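Local coordinates for protein galactokinase (Bifidobacterium longum subsp. infantis ATCC 15697 = JCM 1222 = DSM 20088, PDB 6TEQ) that probably transfers phosphate from ATP to galactose, as galactokinases of the GHMP family do, and holds 2-deoxy-2-fluoro-galactose in its sugar pocket, at residues 8-13 against 130-135; 52-57 against 266-271; 61-66 against 411-416. All blocks are in the same frame, centred on the assembly; numbering follows the deposited sequence. Where two conformers were deposited one is given.

Contact 1 of 3, residues 8-13 against 130-135; sequences EPLTHE and VSCVPL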
ATOM      1  N   GLU A   8     -11.583  -8.815  10.912  0.50 15.93           N
ATOM      2  CA  GLU A   8     -12.480  -7.640  10.990  0.50 17.20           C
ATOM      3  C   GLU A   8     -11.646  -6.396  11.301  0.50 15.98           C
ATOM      4  O   GLU A   8     -10.605  -6.472  11.958  0.50 16.31           O
ATOM      5  CB  GLU A   8     -13.575  -7.887  12.019  0.50 18.81           C
ATOM      6  CG  GLU A   8     -14.580  -8.944  11.595  0.50 23.77           C
ATOM      7  CD  GLU A   8     -15.310  -8.612  10.303  0.50 26.03           C
ATOM      8  OE1 GLU A   8     -15.495  -9.506   9.435  0.50 26.22           O
ATOM      9  OE2 GLU A   8     -15.643  -7.436  10.137  0.50 26.73           O
ATOM     10  N   PRO A   9     -12.047  -5.188  10.853  1.00 15.02           N
ATOM     11  CA  PRO A   9     -11.287  -4.018  11.259  1.00 16.06           C
ATOM     12  C   PRO A   9     -11.693  -3.628  12.690  1.00 14.92           C
ATOM     13  O   PRO A   9     -12.809  -3.776  13.126  1.00 16.95           O
ATOM     14  CB  PRO A   9     -11.748  -2.911  10.302  1.00 16.90           C
ATOM     15  CG  PRO A   9     -13.112  -3.374   9.870  1.00 18.94           C
ATOM     16  CD  PRO A   9     -13.065  -4.892   9.850  1.00 15.37           C
ATOM     17  N   LEU A  10     -10.719  -3.104  13.407  1.00 13.14           N
ATOM     18  CA  LEU A  10     -10.917  -2.444  14.690  1.00 14.77           C
ATOM     19  C   LEU A  10     -11.801  -1.221  14.464  1.00 14.10           C
ATOM     20  O   LEU A  10     -11.532  -0.374  13.563  1.00 17.02           O
ATOM     21  CB  LEU A  10      -9.566  -2.026  15.301  1.00 15.23           C
ATOM     22  CG  LEU A  10      -8.614  -3.129  15.742  1.00 16.37           C
ATOM     23  CD1 LEU A  10      -7.230  -2.521  15.964  1.00 19.05           C
ATOM     24  CD2 LEU A  10      -9.092  -3.846  16.998  1.00 20.23           C
ATOM     25  N   THR A  11     -12.773  -1.056  15.332  1.00 16.49           N
ATOM     26  CA  THR A  11     -13.547   0.190  15.389  1.00 17.68           C
ATOM     27  C   THR A  11     -12.666   1.324  15.946  1.00 16.39           C
ATOM     28  O   THR A  11     -11.600   1.061  16.569  1.00 15.36           O
ATOM     29  CB  THR A  11     -14.818  -0.008  16.231  1.00 20.13           C
ATOM     30  OG1 THR A  11     -14.421  -0.221  17.586  1.00 20.85           O
ATOM     31  CG2 THR A  11     -15.674  -1.146  15.726  1.00 25.41           C
ATOM     32  N   HIS A  12     -13.104   2.548  15.698  1.00 18.24           N
ATOM     33  CA  HIS A  12     -12.478   3.752  16.297  1.00 19.33           C
ATOM     34  C   HIS A  12     -12.321   3.477  17.798  1.00 19.07           C
ATOM     35  O   HIS A  12     -11.245   3.706  18.357  1.00 19.84           O
ATOM     36  CB  HIS A  12     -13.309   4.985  15.917  1.00 22.16           C
ATOM     37  CG  HIS A  12     -13.273   6.108  16.897  1.00 24.96           C
ATOM     38  ND1 HIS A  12     -12.186   6.954  16.989  1.00 26.27           N
ATOM     39  CD2 HIS A  12     -14.170   6.514  17.833  1.00 29.97           C
ATOM     40  CE1 HIS A  12     -12.427   7.849  17.924  1.00 27.11           C
ATOM     41  NE2 HIS A  12     -13.630   7.613  18.455  1.00 30.09           N
ATOM     42  N   GLU A  13     -13.399   3.025  18.454  1.00 19.63           N
ATOM     43  CA  GLU A  13     -13.411   2.869  19.938  1.00 21.53           C
ATOM     44  C   GLU A  13     -12.385   1.809  20.358  1.00 17.44           C
ATOM     45  O   GLU A  13     -11.646   2.015  21.323  1.00 19.77           O
ATOM     46  CB  GLU A  13     -14.824   2.537  20.415  1.00 27.21           C
ATOM     47  CG  GLU A  13     -15.832   3.660  20.151  1.00 29.77           C
ATOM     48  CD  GLU A  13     -16.450   3.850  18.757  1.00 33.27           C
ATOM     49  OE1 GLU A  13     -16.154   3.071  17.758  1.00 27.77           O
ATOM     50  OE2 GLU A  13     -17.230   4.820  18.658  1.00 45.42           O
ATOM     51  N   VAL A 130      -1.160  -0.452  17.989  1.00 13.64           N
ATOM     52  CA  VAL A 130      -2.109  -1.570  17.862  1.00 12.01           C
ATOM     53  C   VAL A 130      -2.627  -1.519  16.424  1.00 14.33           C
ATOM     54  O   VAL A 130      -3.040  -0.475  15.989  1.00 16.00           O
ATOM     55  CB  VAL A 130      -3.248  -1.536  18.891  1.00 14.68           C
ATOM     56  CG1 VAL A 130      -4.217  -2.625  18.582  1.00 18.81           C
ATOM     57  CG2 VAL A 130      -2.680  -1.645  20.326  1.00 16.51           C
ATOM     58  N   SER A 131      -2.537  -2.648  15.695  1.00 14.92           N
ATOM     59  CA  SER A 131      -2.979  -2.705  14.301  1.00 14.55           C
ATOM     60  C   SER A 131      -3.946  -3.856  14.065  1.00 11.50           C
ATOM     61  O   SER A 131      -3.845  -4.891  14.744  1.00 15.95           O
ATOM     62  CB  SER A 131      -1.757  -2.803  13.401  1.00 14.42           C
ATOM     63  OG  SER A 131      -2.097  -2.668  12.048  1.00 14.17           O
ATOM     64  N   CYS A 132      -4.750  -3.727  13.024  1.00 14.22           N
ATOM     65  CA  CYS A 132      -5.456  -4.871  12.439  1.00 15.45           C
ATOM     66  C   CYS A 132      -5.112  -4.989  10.933  1.00 13.35           C
ATOM     67  O   CYS A 132      -5.863  -5.683  10.253  1.00 14.22           O
ATOM     68  CB  CYS A 132      -6.939  -4.753  12.683  1.00 16.08           C
ATOM     69  SG  CYS A 132      -7.654  -3.274  11.926  1.00 15.40           S
ATOM     70  N   VAL A 133      -4.094  -4.273  10.416  1.00 13.01           N
ATOM     71  CA  VAL A 133      -3.601  -4.487   9.035  1.00 11.94           C
ATOM     72  C   VAL A 133      -2.763  -5.757   9.067  1.00 15.40           C
ATOM     73  O   VAL A 133      -1.717  -5.778   9.713  1.00 17.37           O
ATOM     74  CB  VAL A 133      -2.822  -3.291   8.485  1.00 13.40           C
ATOM     75  CG1 VAL A 133      -2.394  -3.524   7.055  1.00 15.47           C
ATOM     76  CG2 VAL A 133      -3.597  -2.032   8.624  1.00 12.98           C
ATOM     77  N   PRO A 134      -3.229  -6.854   8.420  1.00 16.99           N
ATOM     78  CA  PRO A 134      -2.596  -8.164   8.596  1.00 18.31           C
ATOM     79  C   PRO A 134      -1.129  -8.181   8.119  1.00 18.68           C
ATOM     80  O   PRO A 134      -0.756  -7.644   7.048  1.00 19.00           O
ATOM     81  CB  PRO A 134      -3.531  -9.139   7.833  1.00 21.99           C
ATOM     82  CG  PRO A 134      -4.844  -8.388   7.721  1.00 23.34           C
ATOM     83  CD  PRO A 134      -4.458  -6.928   7.614  1.00 18.62           C
ATOM     84  N   LEU A 135      -0.272  -8.732   8.974  1.00 22.30           N
ATOM     85  CA  LEU A 135       1.160  -8.832   8.691  1.00 24.22           C
ATOM     86  C   LEU A 135       1.360  -9.764   7.488  1.00 20.91           C
ATOM     87  O   LEU A 135       0.658 -10.794   7.411  1.00 23.00           O
ATOM     88  CB  LEU A 135       1.878  -9.360   9.936  1.00 25.18           C
ATOM     89  CG  LEU A 135       1.839  -8.388  11.110  1.00 29.53           C
ATOM     90  CD1 LEU A 135       2.393  -9.018  12.377  1.00 36.42           C
ATOM     91  CD2 LEU A 135       2.602  -7.107  10.760  1.00 23.57           C
TER

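Contact 2 of 3, residues 52-57 against 266-271; sequences AGLCLP and NLRVTA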
ATOM      1  N   ALA A  52       6.662   6.521 -12.308  1.00 14.09           N
ATOM      2  CA  ALA A  52       5.959   7.810 -12.518  1.00 10.89           C
ATOM      3  C   ALA A  52       4.597   7.544 -13.201  1.00 14.32           C
ATOM      4  O   ALA A  52       4.100   8.389 -13.967  1.00 13.43           O
ATOM      5  CB  ALA A  52       6.813   8.780 -13.339  1.00 12.71           C
ATOM      6  N   GLY A  53       3.996   6.377 -12.949  1.00 13.31           N
ATOM      7  CA  GLY A  53       2.764   5.981 -13.616  1.00 11.81           C
ATOM      8  C   GLY A  53       1.535   6.395 -12.850  1.00 14.20           C
ATOM      9  O   GLY A  53       1.569   7.318 -12.045  1.00 15.17           O
ATOM     10  N   LEU A  54       0.461   5.724 -13.188  1.00 12.26           N
ATOM     11  CA  LEU A  54      -0.864   5.909 -12.568  1.00 12.50           C
ATOM     12  C   LEU A  54      -1.132   4.733 -11.656  1.00 11.30           C
ATOM     13  O   LEU A  54      -0.757   3.588 -11.988  1.00 11.83           O
ATOM     14  CB  LEU A  54      -1.989   5.961 -13.601  1.00 12.77           C
ATOM     15  CG  LEU A  54      -1.847   7.098 -14.601  1.00 13.96           C
ATOM     16  CD1 LEU A  54      -2.932   7.002 -15.659  1.00 15.36           C
ATOM     17  CD2 LEU A  54      -1.911   8.448 -13.905  1.00 12.98           C
ATOM     18  N   CYS A  55      -1.855   5.015 -10.555  0.50 10.40           N
ATOM     19  CA  CYS A  55      -2.298   3.992  -9.578  0.50  9.04           C
ATOM     20  C   CYS A  55      -3.729   4.300  -9.177  0.50 10.42           C
ATOM     21  O   CYS A  55      -4.207   5.424  -9.435  0.50  9.84           O
ATOM     22  CB  CYS A  55      -1.396   3.933  -8.347  0.50  7.66           C
ATOM     23  SG  CYS A  55       0.378   3.995  -8.724  0.50  7.64           S
ATOM     24  N   LEU A  56      -4.368   3.331  -8.542  1.00 10.41           N
ATOM     25  CA  LEU A  56      -5.759   3.484  -8.084  1.00 11.20           C
ATOM     26  C   LEU A  56      -6.010   2.721  -6.802  1.00 11.09           C
ATOM     27  O   LEU A  56      -6.737   1.722  -6.822  1.00 11.23           O
ATOM     28  CB  LEU A  56      -6.689   3.063  -9.222  1.00 10.53           C
ATOM     29  CG  LEU A  56      -8.135   3.488  -9.044  1.00 11.60           C
ATOM     30  CD1 LEU A  56      -8.283   5.013  -9.137  1.00 11.43           C
ATOM     31  CD2 LEU A  56      -8.997   2.820 -10.085  1.00 13.30           C
ATOM     32  N   PRO A  57      -5.429   3.199  -5.678  1.00 11.65           N
ATOM     33  CA  PRO A  57      -5.716   2.540  -4.406  1.00 12.07           C
ATOM     34  C   PRO A  57      -6.957   3.078  -3.698  1.00 11.86           C
ATOM     35  O   PRO A  57      -7.459   4.137  -3.988  1.00 12.28           O
ATOM     36  CB  PRO A  57      -4.475   2.887  -3.571  1.00 12.36           C
ATOM     37  CG  PRO A  57      -4.045   4.270  -4.079  1.00 12.66           C
ATOM     38  CD  PRO A  57      -4.294   4.175  -5.607  1.00 12.02           C
ATOM     39  N   ASN A 266      11.721   8.502 -17.196  1.00 17.08           N
ATOM     40  CA  ASN A 266      10.933   7.420 -16.568  1.00 15.15           C
ATOM     41  C   ASN A 266      10.054   6.727 -17.615  1.00 14.66           C
ATOM     42  O   ASN A 266       9.787   7.303 -18.683  1.00 14.59           O
ATOM     43  CB  ASN A 266      10.116   7.909 -15.369  1.00 15.97           C
ATOM     44  CG  ASN A 266       9.267   9.124 -15.685  1.00 15.23           C
ATOM     45  OD1 ASN A 266       8.369   8.985 -16.497  1.00 14.41           O
ATOM     46  ND2 ASN A 266       9.541  10.289 -15.090  1.00 17.18           N
ATOM     47  N   LEU A 267       9.511   5.546 -17.271  1.00 14.67           N
ATOM     48  CA  LEU A 267       8.750   4.791 -18.267  1.00 13.86           C
ATOM     49  C   LEU A 267       7.404   5.427 -18.550  1.00 12.66           C
ATOM     50  O   LEU A 267       6.762   5.038 -19.502  1.00 14.07           O
ATOM     51  CB  LEU A 267       8.643   3.332 -17.851  1.00 13.72           C
ATOM     52  CG  LEU A 267       9.984   2.565 -17.936  1.00 14.57           C
ATOM     53  CD1 LEU A 267       9.866   1.167 -17.362  1.00 15.25           C
ATOM     54  CD2 LEU A 267      10.556   2.499 -19.341  1.00 14.99           C
ATOM     55  N   ARG A 268       6.931   6.302 -17.684  1.00 13.84           N
ATOM     56  CA  ARG A 268       5.692   7.035 -17.995  1.00 14.36           C
ATOM     57  C   ARG A 268       5.868   7.858 -19.260  1.00 14.49           C
ATOM     58  O   ARG A 268       4.886   7.953 -20.015  1.00 15.31           O
ATOM     59  CB  ARG A 268       5.292   7.886 -16.831  1.00 14.13           C
ATOM     60  CG  ARG A 268       4.124   8.799 -17.093  1.00 12.64           C
ATOM     61  CD  ARG A 268       2.777   8.086 -17.261  1.00 13.38           C
ATOM     62  NE  ARG A 268       1.692   9.064 -17.255  1.00 13.21           N
ATOM     63  CZ  ARG A 268       1.141   9.594 -16.179  1.00 13.34           C
ATOM     64  NH1 ARG A 268       1.635   9.331 -14.985  1.00 13.11           N
ATOM     65  NH2 ARG A 268       0.183  10.497 -16.309  1.00 17.16           N
ATOM     66  N   VAL A 269       7.027   8.478 -19.466  1.00 13.58           N
ATOM     67  CA  VAL A 269       7.298   9.152 -20.770  1.00 14.41           C
ATOM     68  C   VAL A 269       7.036   8.174 -21.945  1.00 12.04           C
ATOM     69  O   VAL A 269       6.329   8.503 -22.879  1.00 16.98           O
ATOM     70  CB  VAL A 269       8.736   9.669 -20.812  1.00 14.77           C
ATOM     71  CG1 VAL A 269       8.981  10.327 -22.182  1.00 19.53           C
ATOM     72  CG2 VAL A 269       9.098  10.545 -19.646  1.00 17.10           C
ATOM     73  N   THR A 270       7.646   7.011 -21.899  1.00 18.50           N
ATOM     74  CA  THR A 270       7.509   5.954 -22.925  1.00 14.64           C
ATOM     75  C   THR A 270       5.997   5.622 -23.065  1.00 14.89           C
ATOM     76  O   THR A 270       5.444   5.535 -24.172  1.00 15.07           O
ATOM     77  CB  THR A 270       8.333   4.750 -22.483  1.00 17.72           C
ATOM     78  OG1 THR A 270       9.681   5.162 -22.208  1.00 19.25           O
ATOM     79  CG2 THR A 270       8.195   3.630 -23.485  1.00 18.02           C
ATOM     80  N   ALA A 271       5.358   5.237 -21.962  1.00 13.37           N
ATOM     81  CA  ALA A 271       3.945   4.797 -21.957  1.00 16.23           C
ATOM     82  C   ALA A 271       3.016   5.842 -22.584  1.00 13.85           C
ATOM     83  O   ALA A 271       2.061   5.499 -23.328  1.00 15.78           O
ATOM     84  CB  ALA A 271       3.542   4.563 -20.544  1.00 15.92           C
TER

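Contact 3 of 3, residues 61-66 against 411-416; sequences PHRTFI and SASREA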
ATOM      1  N   PRO A  61     -10.674  -0.247   5.758  1.00 12.29           N
ATOM      2  CA  PRO A  61     -11.115   0.181   7.069  1.00 12.70           C
ATOM      3  C   PRO A  61     -10.121  -0.221   8.169  1.00 10.78           C
ATOM      4  O   PRO A  61     -10.140   0.330   9.257  1.00 13.09           O
ATOM      5  CB  PRO A  61     -12.386  -0.606   7.250  1.00 11.24           C
ATOM      6  CG  PRO A  61     -12.346  -1.770   6.305  1.00 13.59           C
ATOM      7  CD  PRO A  61     -11.517  -1.290   5.153  1.00 12.45           C
ATOM      8  N   HIS A  62      -9.274  -1.180   7.859  1.00 10.36           N
ATOM      9  CA  HIS A  62      -8.258  -1.750   8.774  1.00 11.13           C
ATOM     10  C   HIS A  62      -7.173  -0.694   8.964  1.00 10.23           C
ATOM     11  O   HIS A  62      -6.582  -0.223   7.961  1.00 12.15           O
ATOM     12  CB  HIS A  62      -7.617  -3.004   8.195  1.00 12.26           C
ATOM     13  CG  HIS A  62      -8.615  -4.081   7.983  1.00 12.13           C
ATOM     14  ND1 HIS A  62      -9.541  -3.986   6.961  1.00 12.45           N
ATOM     15  CD2 HIS A  62      -8.865  -5.226   8.660  1.00 11.90           C
ATOM     16  CE1 HIS A  62     -10.357  -5.037   7.036  1.00 12.68           C
ATOM     17  NE2 HIS A  62      -9.932  -5.832   8.045  1.00 11.95           N
ATOM     18  N   ARG A  63      -6.880  -0.322  10.204  1.00 10.32           N
ATOM     19  CA  ARG A  63      -5.958   0.752  10.555  1.00 12.21           C
ATOM     20  C   ARG A  63      -4.932   0.273  11.574  1.00 12.06           C
ATOM     21  O   ARG A  63      -5.229  -0.673  12.387  1.00 13.91           O
ATOM     22  CB  ARG A  63      -6.716   1.955  11.043  1.00 11.77           C
ATOM     23  CG  ARG A  63      -7.656   2.548   9.977  1.00 12.52           C
ATOM     24  CD  ARG A  63      -8.793   3.372  10.534  1.00 15.06           C
ATOM     25  NE  ARG A  63      -8.465   4.741  10.946  1.00 13.56           N
ATOM     26  CZ  ARG A  63      -8.315   5.788  10.144  1.00 14.74           C
ATOM     27  NH1 ARG A  63      -8.415   5.660   8.834  1.00 14.58           N
ATOM     28  NH2 ARG A  63      -8.107   6.987  10.668  1.00 17.08           N
ATOM     29  N   THR A  64      -3.822   1.005  11.577  1.00 11.37           N
ATOM     30  CA  THR A  64      -2.821   0.968  12.661  1.00 11.07           C
ATOM     31  C   THR A  64      -3.120   2.197  13.526  1.00 11.54           C
ATOM     32  O   THR A  64      -3.092   3.333  12.982  1.00 12.66           O
ATOM     33  CB  THR A  64      -1.410   0.995  12.111  1.00 14.00           C
ATOM     34  OG1 THR A  64      -1.281  -0.246  11.432  1.00 13.34           O
ATOM     35  CG2 THR A  64      -0.299   1.160  13.131  1.00 15.14           C
ATOM     36  N   PHE A  65      -3.246   1.988  14.826  1.00 13.52           N
ATOM     37  CA  PHE A  65      -3.511   3.020  15.824  1.00 11.67           C
ATOM     38  C   PHE A  65      -2.264   3.259  16.640  1.00 12.67           C
ATOM     39  O   PHE A  65      -1.568   2.310  17.038  1.00 14.60           O
ATOM     40  CB  PHE A  65      -4.633   2.615  16.781  1.00 13.04           C
ATOM     41  CG  PHE A  65      -5.961   2.556  16.080  1.00 13.02           C
ATOM     42  CD1 PHE A  65      -6.311   1.445  15.356  1.00 14.58           C
ATOM     43  CD2 PHE A  65      -6.928   3.523  16.298  1.00 12.75           C
ATOM     44  CE1 PHE A  65      -7.517   1.417  14.688  1.00 16.11           C
ATOM     45  CE2 PHE A  65      -8.118   3.518  15.597  1.00 14.55           C
ATOM     46  CZ  PHE A  65      -8.421   2.436  14.827  1.00 15.76           C
ATOM     47  N   ILE A  66      -1.883   4.524  16.702  1.00 14.01           N
ATOM     48  CA  ILE A  66      -0.664   4.933  17.433  1.00 11.71           C
ATOM     49  C   ILE A  66      -1.108   5.825  18.573  1.00 14.75           C
ATOM     50  O   ILE A  66      -1.678   6.912  18.333  1.00 13.11           O
ATOM     51  CB  ILE A  66       0.377   5.647  16.593  1.00 11.91           C
ATOM     52  CG1 ILE A  66       1.713   5.879  17.330  1.00 11.65           C
ATOM     53  CG2 ILE A  66      -0.172   6.883  15.903  1.00 12.62           C
ATOM     54  CD1 ILE A  66       2.705   6.665  16.527  1.00 11.71           C
ATOM     55  N   SER A 411      -8.932   8.116   5.087  1.00 12.99           N
ATOM     56  CA  SER A 411      -7.474   8.179   5.226  1.00 13.51           C
ATOM     57  C   SER A 411      -7.113   8.323   6.714  1.00 12.17           C
ATOM     58  O   SER A 411      -7.993   8.293   7.609  1.00 14.55           O
ATOM     59  CB  SER A 411      -6.914   9.333   4.419  1.00 13.71           C
ATOM     60  OG  SER A 411      -7.344  10.571   5.007  1.00 15.13           O
ATOM     61  N   ALA A 412      -5.855   8.533   6.969  1.00 12.66           N
ATOM     62  CA  ALA A 412      -5.281   8.725   8.322  1.00 10.75           C
ATOM     63  C   ALA A 412      -6.004   9.888   9.008  1.00 11.99           C
ATOM     64  O   ALA A 412      -6.363  10.878   8.356  1.00 14.04           O
ATOM     65  CB  ALA A 412      -3.814   8.946   8.243  1.00 11.51           C
ATOM     66  N   SER A 413      -6.093   9.837  10.305  1.00 13.95           N
ATOM     67  CA  SER A 413      -6.763  10.899  11.076  1.00 13.37           C
ATOM     68  C   SER A 413      -6.337  10.830  12.522  1.00 13.54           C
ATOM     69  O   SER A 413      -5.867   9.752  12.992  1.00 16.59           O
ATOM     70  CB  SER A 413      -8.249  10.837  10.963  1.00 16.39           C
ATOM     71  OG  SER A 413      -8.772   9.695  11.573  1.00 20.33           O
ATOM     72  N   ARG A 414      -6.554  11.926  13.213  1.00 14.33           N
ATOM     73  CA  ARG A 414      -6.530  11.888  14.682  1.00 14.67           C
ATOM     74  C   ARG A 414      -7.793  11.180  15.152  1.00 16.46           C
ATOM     75  O   ARG A 414      -8.887  11.411  14.605  1.00 23.77           O
ATOM     76  CB  ARG A 414      -6.479  13.270  15.355  1.00 17.25           C
ATOM     77  CG  ARG A 414      -6.224  13.122  16.850  1.00 18.98           C
ATOM     78  CD  ARG A 414      -5.718  14.433  17.351  1.00 26.84           C
ATOM     79  NE  ARG A 414      -6.831  15.349  17.440  1.00 28.03           N
ATOM     80  CZ  ARG A 414      -6.707  16.697  17.484  1.00 34.99           C
ATOM     81  NH1 ARG A 414      -5.536  17.288  17.365  1.00 36.73           N
ATOM     82  NH2 ARG A 414      -7.767  17.465  17.598  1.00 41.32           N
ATOM     83  N   GLU A 415      -7.631  10.269  16.086  1.00 15.34           N
ATOM     84  CA  GLU A 415      -8.704   9.423  16.643  1.00 16.84           C
ATOM     85  C   GLU A 415      -9.122   9.938  18.020  1.00 19.69           C
ATOM     86  O   GLU A 415     -10.285   9.883  18.273  1.00 25.08           O
ATOM     87  CB  GLU A 415      -8.224   7.970  16.684  1.00 17.15           C
ATOM     88  CG  GLU A 415      -7.923   7.329  15.334  1.00 19.94           C
ATOM     89  CD  GLU A 415      -9.115   6.810  14.561  1.00 21.70           C
ATOM     90  OE1 GLU A 415     -10.169   6.700  15.170  1.00 25.45           O
ATOM     91  OE2 GLU A 415      -8.993   6.503  13.349  1.00 24.17           O
ATOM     92  N   ALA A 416      -8.189  10.458  18.829  1.00 20.05           N
ATOM     93  CA  ALA A 416      -8.398  10.956  20.205  1.00 23.53           C
ATOM     94  C   ALA A 416      -7.316  11.965  20.604  1.00 23.73           C
ATOM     95  O   ALA A 416      -6.214  11.894  20.075  1.00 24.11           O
ATOM     96  CB  ALA A 416      -8.392   9.795  21.173  1.00 29.64           C
TER

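Contact 1 of 3, residues 8-13 against 130-135
The backbone N of L10 points straight at the sulfur of C132: N to SG is 3.4 Å and the angle at the hydrogen is 173°, an almost linear N-H...S hydrogen bond. SG can be there because it lies between the backbone N and the carbonyl carbon of its own residue (chi1 61°), which turns it toward 8-13. P9 packs beside the same sulfur, its CA 3.8 Å from C132 SG.

The L10 side chain packs against the cysteine. Its CG rests 3.8 Å from C132 CB, and CD1 reaches further along the strand end to V130, 4.0 Å from CG1, the two side chains crossing at about a right angle. S131, between those two partners, turns its CB the other way. Its OG accepts from V133 N at 3.0 Å, closing an ST turn where strand 125-131 runs out, and also hydrogen-bonds T64.

Further out, backbone bonds from V130 to F65 and from C132 to R63 tie this strand end to strand 54-70, while F65 also touches L10 and Q18 of helix 12-27 touches both L10 and V130. T11 is the N-cap of that helix. Turned away from 8-13, the side chain of S131 lies about 5 Å from that of S141, an ADP-binding residue, although no nucleotide is bound here.

Chemically this is a surface contact of apolar packing around one polar link. Sulfur is a weak acceptor, so the bond probably contributes modestly, though its near-linear geometry is consistent with a specific orientation of the L10 N-H, just before helix 12-27.

Contact 2 of 3, residues 52-57 against 266-271
R268 NH1 has two partners: it donates to A52 O at 2.8 Å and forms a salt bridge with D207. The bond to A52 is bent, with 146° at the hydrogen, and the carbonyl oxygen sits 18° out of the guanidinium plane. CG of R268 runs anti to the backbone N (chi1 173°) and the chain then bends at chi2, so its CB and CG pass close beside A52 O before the guanidinium turns back to meet it.

L54 lies over one face of that guanidinium, with CG 4.0 Å above the plane and displaced toward the rim; its CD2 approaches R268 NH2 to 3.8 Å. R268 NE is held by a second acid, D272, one turn further along the helix. Two carboxylates would favour a charged arginine in this buried setting, and would offset the nearby R209.

The arginine thus anchors the start of helix 267-276 to the turn leading into strand 54-70. There C55 pairs with L206 in the antiparallel strand 202-207, and G53 continues the pairing to C208 just beyond. The turn follows closely on D49, a galactose-binding residue.

N266 is the helix N-cap: its OD1 accepts from V269 N at 3.3 Å. A52 CB presses against the capping amide, 3.4 Å from N266 CG and nearly as close to OD1 and ND2. R311 of helix 294-318 touches both L54 and R268.

Contact 3 of 3, residues 61-66 against 411-416
R63 and E415 come at each other from opposite directions and meet in a salt bridge that uses a single carboxylate oxygen. E415 OE2 is 2.9 Å from R63 NH2, met nearly along its C-O axis, and also takes a weak bond from R63 NE. The guanidinium and carboxylate planes stand 68° apart, so this is no flat, two-oxygen pairing; the other oxygen, E415 OE1, hydrogen-bonds H12.

Hydrogen bonding to the backbone holds the NH1/NH2 edge of the guanidinium. R63 NH1 donates to S411 O at 2.9 Å with 162° at the hydrogen. The oxygen lies in the guanidinium plane, yet NH1 stands well above the carbonyl plane. NH2 adds a weak bond to the same oxygen. S413 OG also comes within 2.9 Å of R63 NH2, but the angle is too poor for a hydrogen bond.

Van der Waals packing joins F65 to E415. F65 brings its CE2 to 3.6 Å from E415 CD and 3.8 Å from E415 CG, the two side chains crossing at about a right angle.

Strands 62-66 and 413-416 cross at -59°. Their axes are 8.7 Å apart, a spacing that reflects strand 33-42, which lies between and pairs with both. R63 reaches past A36 and P38 of that middle strand. E415 and A416 form a classic beta bulge on it, where the chain's C-terminal strand joins the mixed sheet of this GHMP kinase.

Contacts 1 and 3 are neighbours, with centres about 9 Å apart, and work on one corner of the mixed sheet: strand 54-70 supplies half of contact 3 and pairs with strand 125-131, whose end belongs to contact 1. Two side-chain hydrogen bonds join them. Contact 2 sits on the other side of the chain's centre, its centre about 31 Å from that of contact 1 and 29 Å from that of contact 3, at the beginning of that same long strand. Contact 1 is at the surface and relies on apolar packing plus one sulfur acceptor. Partly buried contact 3 and buried contact 2 each centre on an arginine. It meets a glutamate and a backbone carbonyl across contact 3, but across contact 2 a carbonyl alone, its aspartates lying outside.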